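Local structure of Phosphoglucosamine/phosphogalactosamine mutase (Sulfolobus tokodaii, 2F7L) at residues Gly43-Ala48 and Val93-His98; Gly9-Val14 and Gly105-Asp110. The protein interconverts the 6-phosphates and 1-phosphates of glucosamine and galactosamine, using magnesium, on the way to UDP-N-acetylglucosamine and UDP-N-acetylgalactosamine. All blocks are in the same frame, centred on the assembly; numbering follows the deposited sequence.

Interaction 1. Residues Gly43-Ala48 and Val93-His98; sequences GRDVRA and VITASH
D45 and R47 reach from just past the end of strand 39-44 to the loop that follows its parallel neighbour, strand 90-94, and holds S97, the serine that probably carries the phosphoryl group during catalysis. The strands pair through I94 N to G43 O (3.0 Å) and D45 N to I94 O (3.2 Å). Beyond them the packing tightens. T95 OG1 donates to D45 OD2 at 2.7 Å, arriving from above the carboxylate plane, and accepts from S97 N in an ST turn. D45 OD1 closes an Asx turn with R47 N, and OD2 salt-bridges R47 NE (3.0 Å). R47, extended from CG to NE, lays its guanidinium face on the A96 methyl (CZ to CB 3.4 Å) and donates from NH2, within its own plane, to S97 O (2.9 Å), met from above the carbonyl plane. With an alanine here, S97 O would probably lose this donor and D45 its countercharge. R44 is looser and partly exposed: its CB touches I94 CB, but its chain, bent at chi3 (-137°), leads away. Aspartate, threonine and arginine thus fix the backbone round S97, whose OG is hydrogen-bonded to D8, consistent with a serine held for phosphoryl transfer.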
loop_
_atom_site.group_PDB
_atom_site.type_symbol
_atom_site.label_atom_id
_atom_site.label_comp_id
_atom_site.label_asym_id
_atom_site.label_seq_id
_atom_site.Cartn_x
_atom_site.Cartn_y
_atom_site.Cartn_z
ATOM N N GLY A 43 -11.349 11.947 6.370
ATOM C CA GLY A 43 -11.318 12.065 4.913
ATOM C C GLY A 43 -11.838 10.799 4.259
ATOM O O GLY A 43 -12.147 9.848 4.972
ATOM N N ARG A 44 -11.933 10.758 2.928
ATOM C CA ARG A 44 -12.462 9.557 2.248
ATOM C C ARG A 44 -12.009 9.348 0.811
ATOM O O ARG A 44 -11.591 10.282 0.132
ATOM C CB ARG A 44 -13.992 9.578 2.241
ATOM C CG ARG A 44 -14.595 10.486 1.185
ATOM C CD ARG A 44 -16.088 10.580 1.391
ATOM N NE ARG A 44 -16.816 10.487 0.133
ATOM C CZ ARG A 44 -17.186 11.536 -0.599
ATOM N NH1 ARG A 44 -16.898 12.776 -0.187
ATOM N NH2 ARG A 44 -17.842 11.343 -1.746
ATOM N N ASP A 45 -12.086 8.110 0.348
ATOM C CA ASP A 45 -11.724 7.858 -1.019
ATOM C C ASP A 45 -13.024 7.967 -1.827
ATOM O O ASP A 45 -14.003 8.560 -1.373
ATOM C CB ASP A 45 -11.053 6.495 -1.171
ATOM C CG ASP A 45 -12.021 5.341 -1.029
ATOM O OD1 ASP A 45 -13.247 5.581 -0.902
ATOM O OD2 ASP A 45 -11.544 4.187 -1.053
ATOM N N VAL A 46 -13.078 7.388 -3.008
ATOM C CA VAL A 46 -14.277 7.572 -3.800
ATOM C C VAL A 46 -15.433 6.608 -3.595
ATOM O O VAL A 46 -16.519 6.850 -4.098
ATOM C CB VAL A 46 -13.904 7.594 -5.318
ATOM C CG1 VAL A 46 -13.693 6.167 -5.838
ATOM C CG2 VAL A 46 -14.968 8.323 -6.114
ATOM N N ARG A 47 -15.220 5.550 -2.832
ATOM C CA ARG A 47 -16.225 4.496 -2.657
ATOM C C ARG A 47 -17.705 4.762 -2.355
ATOM O O ARG A 47 -18.102 5.792 -1.853
ATOM C CB ARG A 47 -15.692 3.467 -1.661
ATOM C CG ARG A 47 -14.481 2.741 -2.154
ATOM C CD ARG A 47 -13.749 2.096 -1.011
ATOM N NE ARG A 47 -12.536 1.421 -1.468
ATOM C CZ ARG A 47 -12.524 0.306 -2.203
ATOM N NH1 ARG A 47 -13.668 -0.276 -2.567
ATOM N NH2 ARG A 47 -11.360 -0.221 -2.582
ATOM N N ALA A 48 -18.506 3.762 -2.688
ATOM C CA ALA A 48 -19.945 3.752 -2.524
ATOM C C ALA A 48 -20.550 4.297 -1.228
ATOM O O ALA A 48 -21.515 5.060 -1.269
ATOM C CB ALA A 48 -20.459 2.350 -2.774
ATOM N N VAL A 93 -9.854 7.540 7.907
ATOM C CA VAL A 93 -10.136 7.532 6.474
ATOM C C VAL A 93 -11.202 6.448 6.139
ATOM O O VAL A 93 -11.103 5.288 6.584
ATOM C CB VAL A 93 -8.839 7.202 5.671
ATOM C CG1 VAL A 93 -9.097 7.334 4.219
ATOM C CG2 VAL A 93 -7.714 8.088 6.081
ATOM N N ILE A 94 -12.208 6.829 5.353
ATOM C CA ILE A 94 -13.274 5.912 4.935
ATOM C C ILE A 94 -12.797 5.298 3.641
ATOM O O ILE A 94 -12.878 5.934 2.591
ATOM C CB ILE A 94 -14.626 6.657 4.666
ATOM C CG1 ILE A 94 -15.251 7.137 5.978
ATOM C CG2 ILE A 94 -15.637 5.714 4.029
ATOM C CD1 ILE A 94 -14.310 7.878 6.880
ATOM N N THR A 95 -12.319 4.056 3.718
ATOM C CA THR A 95 -11.775 3.375 2.546
ATOM C C THR A 95 -11.687 1.859 2.691
ATOM O O THR A 95 -11.605 1.327 3.803
ATOM C CB THR A 95 -10.348 3.911 2.242
ATOM O OG1 THR A 95 -9.915 3.461 0.953
ATOM C CG2 THR A 95 -9.353 3.428 3.318
ATOM N N ALA A 96 -11.694 1.165 1.554
ATOM C CA ALA A 96 -11.575 -0.299 1.544
ATOM C C ALA A 96 -10.315 -0.680 0.759
ATOM O O ALA A 96 -10.221 -1.748 0.168
ATOM C CB ALA A 96 -12.823 -0.954 0.924
ATOM N N SER A 97 -9.353 0.230 0.759
ATOM C CA SER A 97 -8.074 0.027 0.092
ATOM C C SER A 97 -8.196 -0.422 -1.380
ATOM O O SER A 97 -8.512 0.386 -2.269
ATOM C CB SER A 97 -7.237 -0.982 0.908
ATOM O OG SER A 97 -5.842 -0.919 0.600
ATOM N N HIS A 98 -7.958 -1.712 -1.614
ATOM C CA HIS A 98 -7.979 -2.317 -2.954
ATOM C C HIS A 98 -9.239 -3.161 -3.247
ATOM O O HIS A 98 -9.502 -3.509 -4.413
ATOM C CB HIS A 98 -6.772 -3.238 -3.084
ATOM C CG HIS A 98 -6.715 -4.256 -1.990
ATOM N ND1 HIS A 98 -6.252 -3.958 -0.724
ATOM C CD2 HIS A 98 -7.184 -5.526 -1.927
ATOM C CE1 HIS A 98 -6.442 -4.998 0.068
ATOM N NE2 HIS A 98 -7.008 -5.962 -0.637
#

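Interaction 2. Residues Gly9-Val14 and Gly105-Asp110; sequences GVRGIV and GIKVVD
V10 and I106 form a hydrogen-bonded antiparallel pair where edge strand 10-13 joins strand 103-109 in the mixed sheet of the alpha/beta/alpha domain I. V10 N donates to I106 O at 3.0 Å, in the carbonyl plane; the return bond from I106 N to V10 O closes the pair, although the position of that oxygen is less certain. Both branched side chains stand on one face of the sheet, CB to CB 4.4 Å. The next pair, R11 with G105, is non-hydrogen-bonded and lies on the other face, CA to CA 3.8 Å. G105 suits this close approach, which leaves little room for a side chain beside R11 CB. G9 suits its place because its positive phi (103°) would bring a CB against the carbonyl oxygen of the residue before. Its CA makes a CA-H...O contact with I106 O.

Further out, I106 packs on V23, L26 and I30 of helix 20-34 and on V57 of helix 50-63, so the branched aliphatic I106 suits the face turned to the helices. On the R11 face the cationic side chains extend toward acidic residues. K107, straight beyond CG, carries NZ to salt bridges with D8, D243 and D245, the last two magnesium ligands by similarity. The R11 chain bends at chi3 (55°), and its long, weak ion pair with D8 reaches the same acidic cluster. This bend turns the guanidinium edge to K107, whose CE lies in its plane, 4.0 Å from R11 NH2.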
loop_
_atom_site.group_PDB
_atom_site.type_symbol
_atom_site.label_atom_id
_atom_site.label_comp_id
_atom_site.label_asym_id
_atom_site.label_seq_id
_atom_site.Cartn_x
_atom_site.Cartn_y
_atom_site.Cartn_z
ATOM N N GLY A 9 -7.424 -2.361 8.431
ATOM C CA GLY A 9 -8.587 -1.693 9.005
ATOM C C GLY A 9 -9.854 -2.540 9.037
ATOM O O GLY A 9 -9.838 -3.747 8.757
ATOM N N VAL A 10 -10.963 -1.899 9.390
ATOM C CA VAL A 10 -12.250 -2.572 9.428
ATOM C C VAL A 10 -12.921 -2.394 8.076
ATOM O O VAL A 10 -12.971 -1.289 7.572
ATOM C CB VAL A 10 -13.151 -1.964 10.488
ATOM C CG1 VAL A 10 -14.479 -2.679 10.470
ATOM C CG2 VAL A 10 -12.487 -2.048 11.857
ATOM N N ARG A 11 -13.437 -3.461 7.480
ATOM C CA ARG A 11 -14.089 -3.319 6.181
ATOM C C ARG A 11 -15.156 -4.358 5.850
ATOM O O ARG A 11 -15.246 -5.404 6.473
ATOM C CB ARG A 11 -13.041 -3.297 5.069
ATOM C CG ARG A 11 -12.141 -4.485 5.057
ATOM C CD ARG A 11 -10.956 -4.277 4.108
ATOM N NE ARG A 11 -10.184 -3.061 4.375
ATOM C CZ ARG A 11 -9.061 -2.728 3.737
ATOM N NH1 ARG A 11 -8.566 -3.520 2.791
ATOM N NH2 ARG A 11 -8.435 -1.593 4.033
ATOM N N GLY A 12 -15.978 -4.062 4.861
ATOM C CA GLY A 12 -17.018 -4.996 4.494
ATOM C C GLY A 12 -17.863 -4.379 3.411
ATOM O O GLY A 12 -17.644 -3.228 3.043
ATOM N N ILE A 13 -18.818 -5.138 2.893
ATOM C CA ILE A 13 -19.682 -4.622 1.856
ATOM C C ILE A 13 -20.513 -3.525 2.481
ATOM O O ILE A 13 -21.158 -3.715 3.516
ATOM C CB ILE A 13 -20.568 -5.731 1.288
ATOM C CG1 ILE A 13 -19.685 -6.701 0.503
ATOM C CG2 ILE A 13 -21.646 -5.151 0.379
ATOM C CD1 ILE A 13 -20.364 -7.988 0.218
ATOM N N VAL A 14 -20.484 -2.362 1.854
ATOM C CA VAL A 14 -21.191 -1.220 2.382
ATOM C C VAL A 14 -22.701 -1.416 2.436
ATOM O O VAL A 14 -23.316 -1.926 1.502
ATOM C CB VAL A 14 -20.829 0.060 1.587
ATOM C CG1 VAL A 14 -21.812 0.273 0.445
ATOM C CG2 VAL A 14 -20.767 1.251 2.540
ATOM N N GLY A 105 -14.571 0.737 4.223
ATOM C CA GLY A 105 -14.139 0.420 5.567
ATOM C C GLY A 105 -13.603 1.583 6.373
ATOM O O GLY A 105 -13.745 2.751 6.004
ATOM N N ILE A 106 -12.972 1.275 7.488
ATOM C CA ILE A 106 -12.450 2.320 8.319
ATOM C C ILE A 106 -11.001 2.100 8.598
ATOM O O ILE A 106 -10.625 1.041 9.073
ATOM C CB ILE A 106 -13.162 2.357 9.665
ATOM C CG1 ILE A 106 -14.663 2.577 9.468
ATOM C CG2 ILE A 106 -12.562 3.441 10.532
ATOM C CD1 ILE A 106 -15.021 3.966 9.025
ATOM N N LYS A 107 -10.178 3.087 8.278
ATOM C CA LYS A 107 -8.751 3.030 8.577
ATOM C C LYS A 107 -8.584 4.096 9.665
ATOM O O LYS A 107 -9.296 5.112 9.677
ATOM C CB LYS A 107 -7.906 3.416 7.361
ATOM C CG LYS A 107 -7.357 2.240 6.564
ATOM C CD LYS A 107 -6.457 2.706 5.423
ATOM C CE LYS A 107 -6.070 1.549 4.487
ATOM N NZ LYS A 107 -5.430 1.967 3.169
ATOM N N VAL A 108 -7.695 3.865 10.613
ATOM C CA VAL A 108 -7.492 4.894 11.614
ATOM C C VAL A 108 -6.006 5.168 11.722
ATOM O O VAL A 108 -5.216 4.269 11.989
ATOM C CB VAL A 108 -8.152 4.523 13.002
ATOM C CG1 VAL A 108 -8.824 3.174 12.910
ATOM C CG2 VAL A 108 -7.157 4.608 14.126
ATOM N N VAL A 109 -5.638 6.418 11.453
ATOM C CA VAL A 109 -4.252 6.829 11.514
ATOM C C VAL A 109 -3.923 7.582 12.788
ATOM O O VAL A 109 -4.604 8.528 13.165
ATOM C CB VAL A 109 -3.865 7.678 10.283
ATOM C CG1 VAL A 109 -5.096 8.085 9.535
ATOM C CG2 VAL A 109 -3.056 8.887 10.702
ATOM N N ASP A 110 -2.863 7.133 13.447
ATOM C CA ASP A 110 -2.401 7.732 14.691
ATOM C C ASP A 110 -1.628 9.041 14.518
ATOM O O ASP A 110 -1.401 9.516 13.407
ATOM C CB ASP A 110 -1.536 6.736 15.466
ATOM C CG ASP A 110 -1.238 7.203 16.870
ATOM O OD1 ASP A 110 -2.156 7.230 17.703
ATOM O OD2 ASP A 110 -0.075 7.561 17.142
#

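Overall arrangement
Interaction 1 is nested within the chain loop closed by interaction 2, and their centres lie about 8 Å apart in one sheet. Strands 90-94 and 103-109, adjacent and antiparallel, join them: V93 O and K107 N are 2.9 Å apart and T95 N and G105 O 3.0 Å, both probable hydrogen bonds. R11 of interaction 2 reaches the serine loop of interaction 1, with its NH2 3.4 Å from S97 CB. Both contacts face the probable magnesium site: the side chains of T95 and K107 each come within about 3 Å of that of D243, and the S97 side chain within about 4 Å of that of D241. They thus gather the presumed phosphoserine, cationic groups and probable metal-binding loop.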